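Local coordinates for SVP1-like protein 2 (Kluyveromyces lactis, PDB 4V16) that probably binds phosphoinositides such as phosphatidylinositol 3,5-bisphosphate through a beta-propeller of the PROPPIN family and so associates with membranes, at residues V115-K120 with T129-F134. Numbering follows the deposited sequence.
Sequences VISIFK and TEDIKF
Val115 lies across from Lys133 as an antiparallel non-hydrogen-bonded pair in the outer hairpin of one four-stranded propeller blade. Its two methyls part: CG1, anti to the backbone N (chi1 167°), lies against the Asp131 side chain, while CG2 meets Lys133 CE at 4.1 Å. Val115 N approaches the edge of the Phe134 ring in its plane, 3.5 Å from CE1. Next, Ile116 and Ile132 form the hydrogen-bonded pair, Ile116 N to Ile132 O at 2.7 Å and Ile132 N to Ile116 O at 3.0 Å, both nearly straight. The Ile116 side chain also covers one face of the Phe134 ring, CG1 standing 3.7 Å from the ring centroid in a CH-pi contact with Ile116 CD1 alongside, over the CG side of the ring; Tyr147 of the neighbouring blade touches both residues. Ser117 OG donates to Asp131 OD2 at 3.1 Å, meeting that oxygen from above the carboxylate plane, and is also bonded to Gln112; Asp131 OD1 makes a salt bridge with Lys127. A leucine in place of Asp131 would probably leave Ser117 OG without this acceptor and Lys127 without this carboxylate as a mate. Past the two bridges the chain at Thr129 to Asp131 bows away, and Ile118 pairs through its backbone with Ile128; its CD1 touches Thr129 CG2 at 3.9 Å and Ile132 CD1 at 4.3 Å. Ile116, Ile118 and Ile132 thus give an apolar face packed toward the next blade, whereas that of Val115 and Lys133 is mixed, and Lys127 there probably offsets the Asp131 charge.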
ATOM      1  N   VAL A 115      -1.144 -14.356 -11.369  1.00 44.69           N
ATOM      2  CA  VAL A 115      -1.291 -13.492 -12.537  1.00 44.02           C
ATOM      3  C   VAL A 115      -1.736 -12.068 -12.192  1.00 39.96           C
ATOM      4  O   VAL A 115      -2.443 -11.848 -11.206  1.00 41.33           O
ATOM      5  CB  VAL A 115      -2.308 -14.118 -13.517  1.00 41.98           C
ATOM      6  CG1 VAL A 115      -2.741 -13.132 -14.581  1.00 43.63           C
ATOM      7  CG2 VAL A 115      -1.721 -15.368 -14.161  1.00 41.21           C
ATOM      8  N   ILE A 116      -1.313 -11.114 -13.021  1.00 34.48           N
ATOM      9  CA  ILE A 116      -1.776  -9.730 -12.938  1.00 39.60           C
ATOM     10  C   ILE A 116      -2.674  -9.408 -14.132  1.00 40.12           C
ATOM     11  O   ILE A 116      -2.237  -9.493 -15.281  1.00 42.04           O
ATOM     12  CB  ILE A 116      -0.600  -8.730 -12.909  1.00 37.88           C
ATOM     13  CG1 ILE A 116       0.267  -8.958 -11.668  1.00 35.66           C
ATOM     14  CG2 ILE A 116      -1.119  -7.287 -12.933  1.00 30.34           C
ATOM     15  CD1 ILE A 116       1.555  -8.155 -11.657  1.00 35.35           C
ATOM     16  N   SER A 117      -3.920  -9.031 -13.854  1.00 34.74           N
ATOM     17  CA  SER A 117      -4.872  -8.656 -14.898  1.00 34.78           C
ATOM     18  C   SER A 117      -5.076  -7.146 -14.922  1.00 33.44           C
ATOM     19  O   SER A 117      -5.069  -6.497 -13.876  1.00 34.42           O
ATOM     20  CB  SER A 117      -6.213  -9.360 -14.685  1.00 33.81           C
ATOM     21  OG  SER A 117      -6.045 -10.764 -14.623  1.00 39.32           O
ATOM     22  N   ILE A 118      -5.266  -6.597 -16.119  1.00 34.57           N
ATOM     23  CA  ILE A 118      -5.431  -5.159 -16.297  1.00 30.64           C
ATOM     24  C   ILE A 118      -6.683  -4.851 -17.119  1.00 36.31           C
ATOM     25  O   ILE A 118      -6.707  -5.063 -18.334  1.00 41.42           O
ATOM     26  CB  ILE A 118      -4.196  -4.538 -16.985  1.00 36.75           C
ATOM     27  CG1 ILE A 118      -2.939  -4.816 -16.152  1.00 35.52           C
ATOM     28  CG2 ILE A 118      -4.390  -3.034 -17.183  1.00 39.87           C
ATOM     29  CD1 ILE A 118      -1.641  -4.371 -16.809  1.00 40.33           C
ATOM     30  N   PHE A 119      -7.714  -4.350 -16.444  1.00 37.65           N
ATOM     31  CA  PHE A 119      -8.961  -3.962 -17.098  1.00 40.33           C
ATOM     32  C   PHE A 119      -9.012  -2.448 -17.298  1.00 40.14           C
ATOM     33  O   PHE A 119      -8.230  -1.709 -16.703  1.00 43.58           O
ATOM     34  CB  PHE A 119     -10.172  -4.412 -16.278  1.00 36.14           C
ATOM     35  CG  PHE A 119     -10.166  -5.874 -15.933  1.00 40.29           C
ATOM     36  CD1 PHE A 119      -9.437  -6.342 -14.849  1.00 38.77           C
ATOM     37  CD2 PHE A 119     -10.896  -6.781 -16.683  1.00 40.28           C
ATOM     38  CE1 PHE A 119      -9.432  -7.687 -14.525  1.00 39.57           C
ATOM     39  CE2 PHE A 119     -10.896  -8.127 -16.362  1.00 42.52           C
ATOM     40  CZ  PHE A 119     -10.161  -8.580 -15.284  1.00 40.78           C
ATOM     41  N   LYS A 120      -9.942  -1.998 -18.136  1.00 44.52           N
ATOM     42  CA  LYS A 120     -10.167  -0.573 -18.357  1.00 41.78           C
ATOM     43  C   LYS A 120     -11.100  -0.016 -17.289  1.00 43.15           C
ATOM     44  O   LYS A 120     -12.052  -0.684 -16.882  1.00 41.66           O
ATOM     45  CB  LYS A 120     -10.758  -0.336 -19.751  1.00 41.12           C
ATOM     46  CG  LYS A 120     -11.107   1.116 -20.058  1.00 38.91           C
ATOM     47  CD  LYS A 120     -11.930   1.224 -21.329  1.00 39.94           C
ATOM     48  CE  LYS A 120     -12.304   2.667 -21.631  1.00 52.59           C
ATOM     49  NZ  LYS A 120     -13.155   2.788 -22.850  1.00 59.02           N
ATOM     50  N   THR A 129      -4.869  -5.873 -21.997  1.00 47.35           N
ATOM     51  CA  THR A 129      -3.683  -6.614 -22.399  1.00 46.19           C
ATOM     52  C   THR A 129      -3.783  -8.074 -21.989  1.00 48.63           C
ATOM     53  O   THR A 129      -4.659  -8.452 -21.210  1.00 44.78           O
ATOM     54  CB  THR A 129      -2.417  -6.010 -21.777  1.00 50.38           C
ATOM     55  OG1 THR A 129      -1.273  -6.780 -22.170  1.00 59.05           O
ATOM     56  CG2 THR A 129      -2.530  -6.001 -20.255  1.00 51.63           C
ATOM     57  N   GLU A 130      -2.880  -8.892 -22.520  1.00 50.27           N
ATOM     58  CA  GLU A 130      -2.781 -10.279 -22.102  1.00 45.87           C
ATOM     59  C   GLU A 130      -2.285 -10.325 -20.663  1.00 50.14           C
ATOM     60  O   GLU A 130      -1.472  -9.498 -20.247  1.00 49.92           O
ATOM     61  CB  GLU A 130      -1.851 -11.059 -23.020  1.00 43.33           C
ATOM     62  N   ASP A 131      -2.786 -11.294 -19.906  1.00 42.29           N
ATOM     63  CA  ASP A 131      -2.454 -11.424 -18.493  1.00 37.22           C
ATOM     64  C   ASP A 131      -0.959 -11.645 -18.255  1.00 41.58           C
ATOM     65  O   ASP A 131      -0.312 -12.418 -18.962  1.00 53.02           O
ATOM     66  CB  ASP A 131      -3.255 -12.575 -17.889  1.00 38.05           C
ATOM     67  CG  ASP A 131      -4.649 -12.151 -17.450  1.00 45.31           C
ATOM     68  OD1 ASP A 131      -5.099 -11.054 -17.851  1.00 47.67           O
ATOM     69  OD2 ASP A 131      -5.302 -12.923 -16.716  1.00 43.21           O
ATOM     70  N   ILE A 132      -0.428 -10.956 -17.246  1.00 45.69           N
ATOM     71  CA  ILE A 132       0.997 -10.998 -16.926  1.00 45.08           C
ATOM     72  C   ILE A 132       1.268 -11.916 -15.740  1.00 42.90           C
ATOM     73  O   ILE A 132       0.797 -11.665 -14.631  1.00 43.66           O
ATOM     74  CB  ILE A 132       1.546  -9.589 -16.598  1.00 45.43           C
ATOM     75  CG1 ILE A 132       1.259  -8.622 -17.752  1.00 45.62           C
ATOM     76  CG2 ILE A 132       3.049  -9.652 -16.312  1.00 40.37           C
ATOM     77  CD1 ILE A 132       1.587  -7.174 -17.445  1.00 45.14           C
ATOM     78  N   LYS A 133       2.037 -12.973 -15.977  1.00 47.06           N
ATOM     79  CA  LYS A 133       2.418 -13.890 -14.912  1.00 48.84           C
ATOM     80  C   LYS A 133       3.611 -13.305 -14.159  1.00 42.24           C
ATOM     81  O   LYS A 133       4.531 -12.766 -14.775  1.00 44.41           O
ATOM     82  CB  LYS A 133       2.743 -15.274 -15.483  1.00 47.59           C
ATOM     83  CG  LYS A 133       2.763 -16.380 -14.440  1.00 62.11           C
ATOM     84  CD  LYS A 133       2.556 -17.761 -15.056  1.00 59.39           C
ATOM     85  CE  LYS A 133       1.096 -17.999 -15.427  1.00 54.24           C
ATOM     86  NZ  LYS A 133       0.786 -19.447 -15.599  1.00 55.25           N
ATOM     87  N   PHE A 134       3.587 -13.401 -12.831  1.00 39.23           N
ATOM     88  CA  PHE A 134       4.576 -12.719 -11.999  1.00 37.85           C
ATOM     89  C   PHE A 134       4.937 -13.524 -10.749  1.00 36.82           C
ATOM     90  O   PHE A 134       4.434 -14.628 -10.542  1.00 42.37           O
ATOM     91  CB  PHE A 134       4.053 -11.334 -11.604  1.00 38.65           C
ATOM     92  CG  PHE A 134       3.019 -11.363 -10.512  1.00 38.88           C
ATOM     93  CD1 PHE A 134       1.866 -12.115 -10.649  1.00 34.21           C
ATOM     94  CD2 PHE A 134       3.199 -10.626  -9.355  1.00 40.06           C
ATOM     95  CE1 PHE A 134       0.917 -12.139  -9.645  1.00 36.64           C
ATOM     96  CE2 PHE A 134       2.254 -10.648  -8.348  1.00 34.95           C
ATOM     97  CZ  PHE A 134       1.112 -11.405  -8.494  1.00 30.04           C
TER